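Local coordinates for protein leucine aminopeptidase 2, chloroplastic (Streptomyces sp. BC16019, PDB 5LHJ) that is an M17-family metalloaminopeptidase that acts in maturation of the peptide antibiotic bottromycin and probably removes N-terminal amino acids from peptides, at residues Ala290-Pro304 with Phe484-Ser497. Residues are numbered along the deposited sequence; the frame is centred on the assembly and turned at random.
Sequences AVVAALTALPRLGLP and FAVRTLIETLRALS
V486 sets CG2 against the backbone of helix 290-301, 3.6 Å from A290 CA, and also touches the A293 methyl, an example of how small residues let two helices come close. The axes approach to 8.9 Å and cross at -46°, and the backbones come nearest at A290 and V486. L489 packs its CB on the A294 methyl and reaches back with CD1 to the A290 carbonyl. I490 uses two branches: with CG1 anti to the carbonyl carbon (chi1 -67°), CD1 reaches A297 CB at 3.7 Å, while CG2 meets L301 CD1, the side chains crossing at about a right angle. L298 CD2 meets L493 CD1 at a similar angle, and L301 CD2 approaches R494 NH1 obliquely. G302, the first residue to leave helical geometry, has positive phi; the chain then bends toward helix 486-497, and L303 crosses the R494 side chain nearly perpendicularly, CD2 on CG. S497 turns its hydroxyl onto R494 O (OG to O, 2.7 Å), and its CB meets P304 CD. V291 and L298 also reach strand 306-316, and L493 touches L305, so the two helices pack side by side, helix 290-301 lying on that strand, as in the alpha/beta fold of the M17 catalytic domain.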
loop_
_atom_site.group_PDB
_atom_site.type_symbol
_atom_site.label_atom_id
_atom_site.label_comp_id
_atom_site.label_asym_id
_atom_site.label_seq_id
_atom_site.Cartn_x
_atom_site.Cartn_y
_atom_site.Cartn_z
ATOM N N ALA A 290 16.265 11.782 -28.900
ATOM C CA ALA A 290 17.385 11.035 -29.469
ATOM C C ALA A 290 17.334 11.021 -30.999
ATOM O O ALA A 290 18.365 11.214 -31.669
ATOM C CB ALA A 290 17.424 9.611 -28.932
ATOM N N VAL A 291 16.138 10.835 -31.540
ATOM C CA VAL A 291 15.934 10.802 -32.988
ATOM C C VAL A 291 16.215 12.167 -33.615
ATOM O O VAL A 291 16.940 12.253 -34.624
ATOM C CB VAL A 291 14.525 10.283 -33.357
ATOM C CG1 VAL A 291 14.210 10.468 -34.849
ATOM C CG2 VAL A 291 14.392 8.807 -32.990
ATOM N N VAL A 292 15.668 13.225 -33.018
ATOM C CA VAL A 292 15.900 14.584 -33.526
ATOM C C VAL A 292 17.401 14.908 -33.520
ATOM O O VAL A 292 17.946 15.417 -34.511
ATOM C CB VAL A 292 15.115 15.631 -32.706
ATOM C CG1 VAL A 292 15.552 17.054 -33.031
ATOM C CG2 VAL A 292 13.611 15.461 -32.932
ATOM N N ALA A 293 18.058 14.615 -32.404
ATOM C CA ALA A 293 19.466 14.925 -32.252
ATOM C C ALA A 293 20.330 14.151 -33.257
ATOM O O ALA A 293 21.220 14.747 -33.887
ATOM C CB ALA A 293 19.932 14.669 -30.819
ATOM N N ALA A 294 20.057 12.859 -33.427
ATOM C CA ALA A 294 20.778 12.051 -34.421
ATOM C C ALA A 294 20.612 12.649 -35.824
ATOM O O ALA A 294 21.608 12.801 -36.551
ATOM C CB ALA A 294 20.320 10.607 -34.405
ATOM N N LEU A 295 19.385 13.014 -36.184
ATOM C CA LEU A 295 19.143 13.647 -37.499
ATOM C C LEU A 295 19.943 14.932 -37.686
ATOM O O LEU A 295 20.489 15.166 -38.781
ATOM C CB LEU A 295 17.653 13.896 -37.742
ATOM C CG LEU A 295 16.937 12.645 -38.271
ATOM C CD1 LEU A 295 15.480 12.637 -37.870
ATOM C CD2 LEU A 295 17.079 12.532 -39.783
ATOM N N THR A 296 20.046 15.752 -36.639
ATOM C CA THR A 296 20.809 17.016 -36.721
ATOM C C THR A 296 22.309 16.803 -36.940
ATOM O O THR A 296 22.986 17.687 -37.459
ATOM C CB THR A 296 20.638 17.951 -35.481
ATOM O OG1 THR A 296 21.235 17.374 -34.298
ATOM C CG2 THR A 296 19.177 18.318 -35.247
ATOM N N ALA A 297 22.839 15.663 -36.515
ATOM C CA ALA A 297 24.253 15.343 -36.706
ATOM C C ALA A 297 24.613 14.856 -38.119
ATOM O O ALA A 297 25.785 14.867 -38.486
ATOM C CB ALA A 297 24.677 14.287 -35.696
ATOM N N LEU A 298 23.635 14.412 -38.896
ATOM C CA LEU A 298 23.933 13.766 -40.178
ATOM C C LEU A 298 24.534 14.717 -41.241
ATOM O O LEU A 298 25.462 14.322 -41.940
ATOM C CB LEU A 298 22.708 13.039 -40.728
ATOM C CG LEU A 298 22.174 11.930 -39.806
ATOM C CD1 LEU A 298 20.975 11.240 -40.435
ATOM C CD2 LEU A 298 23.259 10.936 -39.434
ATOM N N PRO A 299 24.011 15.946 -41.359
ATOM C CA PRO A 299 24.607 16.850 -42.374
ATOM C C PRO A 299 26.104 17.106 -42.169
ATOM O O PRO A 299 26.853 17.131 -43.146
ATOM C CB PRO A 299 23.780 18.127 -42.227
ATOM C CG PRO A 299 22.440 17.626 -41.773
ATOM C CD PRO A 299 22.752 16.499 -40.831
ATOM N N ARG A 300 26.540 17.245 -40.923
ATOM C CA ARG A 300 27.972 17.414 -40.614
ATOM C C ARG A 300 28.806 16.204 -41.005
ATOM O O ARG A 300 29.913 16.355 -41.523
ATOM C CB ARG A 300 28.160 17.676 -39.123
ATOM C CG ARG A 300 29.605 17.760 -38.617
ATOM C CD ARG A 300 30.329 18.980 -39.165
ATOM N NE ARG A 300 31.356 19.462 -38.227
ATOM C CZ ARG A 300 32.679 19.332 -38.365
ATOM N NH1 ARG A 300 33.232 18.738 -39.429
ATOM N NH2 ARG A 300 33.472 19.817 -37.409
ATOM N N LEU A 301 28.293 15.011 -40.720
ATOM C CA LEU A 301 29.016 13.769 -41.029
ATOM C C LEU A 301 28.992 13.447 -42.515
ATOM O O LEU A 301 29.912 12.808 -43.025
ATOM C CB LEU A 301 28.438 12.592 -40.238
ATOM C CG LEU A 301 28.474 12.725 -38.715
ATOM C CD1 LEU A 301 27.743 11.568 -38.042
ATOM C CD2 LEU A 301 29.899 12.845 -38.179
ATOM N N GLY A 302 27.939 13.877 -43.206
ATOM C CA GLY A 302 27.800 13.652 -44.637
ATOM C C GLY A 302 27.688 12.197 -45.042
ATOM O O GLY A 302 28.357 11.766 -45.982
ATOM N N LEU A 303 26.839 11.433 -44.349
ATOM C CA LEU A 303 26.645 10.020 -44.671
ATOM C C LEU A 303 25.842 9.864 -45.951
ATOM O O LEU A 303 24.882 10.605 -46.149
ATOM C CB LEU A 303 25.911 9.283 -43.545
ATOM C CG LEU A 303 26.600 9.196 -42.190
ATOM C CD1 LEU A 303 25.734 8.370 -41.247
ATOM C CD2 LEU A 303 27.987 8.591 -42.322
ATOM N N PRO A 304 26.221 8.898 -46.817
ATOM C CA PRO A 304 25.474 8.613 -48.047
ATOM C C PRO A 304 24.269 7.719 -47.753
ATOM O O PRO A 304 24.247 6.541 -48.113
ATOM C CB PRO A 304 26.523 7.900 -48.916
ATOM C CG PRO A 304 27.328 7.133 -47.920
ATOM C CD PRO A 304 27.418 8.032 -46.713
ATOM N N PHE A 484 20.785 9.535 -23.918
ATOM C CA PHE A 484 21.027 8.129 -24.217
ATOM C C PHE A 484 20.424 7.745 -25.569
ATOM O O PHE A 484 19.319 8.178 -25.902
ATOM C CB PHE A 484 20.431 7.236 -23.128
ATOM C CG PHE A 484 20.815 5.785 -23.250
ATOM C CD1 PHE A 484 22.005 5.330 -22.717
ATOM C CD2 PHE A 484 19.972 4.875 -23.877
ATOM C CE1 PHE A 484 22.354 3.989 -22.801
ATOM C CE2 PHE A 484 20.322 3.535 -23.980
ATOM C CZ PHE A 484 21.522 3.102 -23.434
ATOM N N ALA A 485 21.207 6.972 -26.325
ATOM C CA ALA A 485 20.894 6.403 -27.644
ATOM C C ALA A 485 21.244 7.291 -28.840
ATOM O O ALA A 485 21.286 6.802 -29.968
ATOM C CB ALA A 485 19.453 5.905 -27.742
ATOM N N VAL A 486 21.533 8.579 -28.612
ATOM C CA VAL A 486 21.962 9.453 -29.711
ATOM C C VAL A 486 23.205 8.883 -30.398
ATOM O O VAL A 486 23.226 8.700 -31.619
ATOM C CB VAL A 486 22.227 10.907 -29.249
ATOM C CG1 VAL A 486 22.852 11.732 -30.369
ATOM C CG2 VAL A 486 20.928 11.568 -28.792
ATOM N N ARG A 487 24.217 8.569 -29.613
ATOM C CA ARG A 487 25.462 8.097 -30.191
ATOM C C ARG A 487 25.361 6.670 -30.754
ATOM O O ARG A 487 25.970 6.376 -31.789
ATOM C CB ARG A 487 26.609 8.279 -29.205
ATOM C CG ARG A 487 27.022 9.746 -29.162
ATOM C CD ARG A 487 28.065 10.030 -28.110
ATOM N NE ARG A 487 27.397 9.935 -26.827
ATOM C CZ ARG A 487 27.741 9.172 -25.801
ATOM N NH1 ARG A 487 28.855 8.448 -25.789
ATOM N NH2 ARG A 487 26.966 9.203 -24.726
ATOM N N THR A 488 24.558 5.811 -30.129
ATOM C CA THR A 488 24.240 4.505 -30.726
ATOM C C THR A 488 23.563 4.654 -32.099
ATOM O O THR A 488 23.939 3.976 -33.053
ATOM C CB THR A 488 23.384 3.627 -29.786
ATOM O OG1 THR A 488 24.137 3.336 -28.605
ATOM C CG2 THR A 488 22.988 2.317 -30.453
ATOM N N LEU A 489 22.586 5.547 -32.201
ATOM C CA LEU A 489 21.904 5.789 -33.470
ATOM C C LEU A 489 22.881 6.278 -34.538
ATOM O O LEU A 489 22.866 5.786 -35.662
ATOM C CB LEU A 489 20.767 6.796 -33.329
ATOM C CG LEU A 489 19.482 6.335 -32.636
ATOM C CD1 LEU A 489 18.569 7.542 -32.521
ATOM C CD2 LEU A 489 18.785 5.184 -33.351
ATOM N N ILE A 490 23.726 7.239 -34.181
ATOM C CA ILE A 490 24.712 7.756 -35.133
ATOM C C ILE A 490 25.654 6.646 -35.607
ATOM O O ILE A 490 25.882 6.507 -36.808
ATOM C CB ILE A 490 25.515 8.944 -34.557
ATOM C CG1 ILE A 490 24.594 10.155 -34.352
ATOM C CG2 ILE A 490 26.673 9.322 -35.486
ATOM C CD1 ILE A 490 25.225 11.277 -33.554
ATOM N N GLU A 491 26.185 5.847 -34.687
ATOM C CA GLU A 491 27.056 4.736 -35.084
ATOM C C GLU A 491 26.335 3.657 -35.920
ATOM O O GLU A 491 26.927 3.083 -36.848
ATOM C CB GLU A 491 27.748 4.127 -33.866
ATOM C CG GLU A 491 28.871 4.990 -33.329
ATOM C CD GLU A 491 30.106 5.045 -34.237
ATOM O OE1 GLU A 491 30.278 4.184 -35.123
ATOM O OE2 GLU A 491 30.926 5.971 -34.057
ATOM N N THR A 492 25.062 3.407 -35.617
ATOM C CA THR A 492 24.243 2.492 -36.417
ATOM C C THR A 492 24.077 3.006 -37.847
ATOM O O THR A 492 24.285 2.266 -38.817
ATOM C CB THR A 492 22.873 2.267 -35.768
ATOM O OG1 THR A 492 23.069 1.702 -34.467
ATOM C CG2 THR A 492 22.015 1.336 -36.591
ATOM N N LEU A 493 23.738 4.280 -37.973
ATOM C CA LEU A 493 23.551 4.880 -39.293
ATOM C C LEU A 493 24.865 4.883 -40.092
ATOM O O LEU A 493 24.838 4.655 -41.312
ATOM C CB LEU A 493 22.979 6.286 -39.161
ATOM C CG LEU A 493 21.562 6.341 -38.574
ATOM C CD1 LEU A 493 21.214 7.753 -38.148
ATOM C CD2 LEU A 493 20.517 5.805 -39.538
ATOM N N ARG A 494 25.998 5.129 -39.413
ATOM C CA ARG A 494 27.330 5.071 -40.061
ATOM C C ARG A 494 27.592 3.677 -40.638
ATOM O O ARG A 494 27.969 3.540 -41.812
ATOM C CB ARG A 494 28.456 5.453 -39.089
ATOM C CG ARG A 494 28.521 6.944 -38.751
ATOM C CD ARG A 494 29.477 7.259 -37.602
ATOM N NE ARG A 494 30.876 7.105 -38.008
ATOM C CZ ARG A 494 31.627 8.034 -38.605
ATOM N NH1 ARG A 494 31.159 9.254 -38.886
ATOM N NH2 ARG A 494 32.891 7.739 -38.923
ATOM N N ALA A 495 27.367 2.649 -39.825
ATOM C CA ALA A 495 27.553 1.260 -40.266
ATOM C C ALA A 495 26.627 0.881 -41.422
ATOM O O ALA A 495 27.077 0.258 -42.385
ATOM C CB ALA A 495 27.384 0.293 -39.109
ATOM N N LEU A 496 25.356 1.271 -41.346
ATOM C CA LEU A 496 24.397 0.988 -42.421
ATOM C C LEU A 496 24.778 1.688 -43.729
ATOM O O LEU A 496 24.595 1.119 -44.806
ATOM C CB LEU A 496 22.975 1.389 -42.020
ATOM C CG LEU A 496 22.326 0.541 -40.915
ATOM C CD1 LEU A 496 21.061 1.212 -40.420
ATOM C CD2 LEU A 496 22.023 -0.869 -41.401
ATOM N N SER A 497 25.308 2.902 -43.627
ATOM C CA SER A 497 25.712 3.680 -44.808
ATOM C C SER A 497 26.916 3.067 -45.528
ATOM O O SER A 497 27.043 3.212 -46.741
ATOM C CB SER A 497 26.018 5.137 -44.441
ATOM O OG SER A 497 27.283 5.264 -43.807
#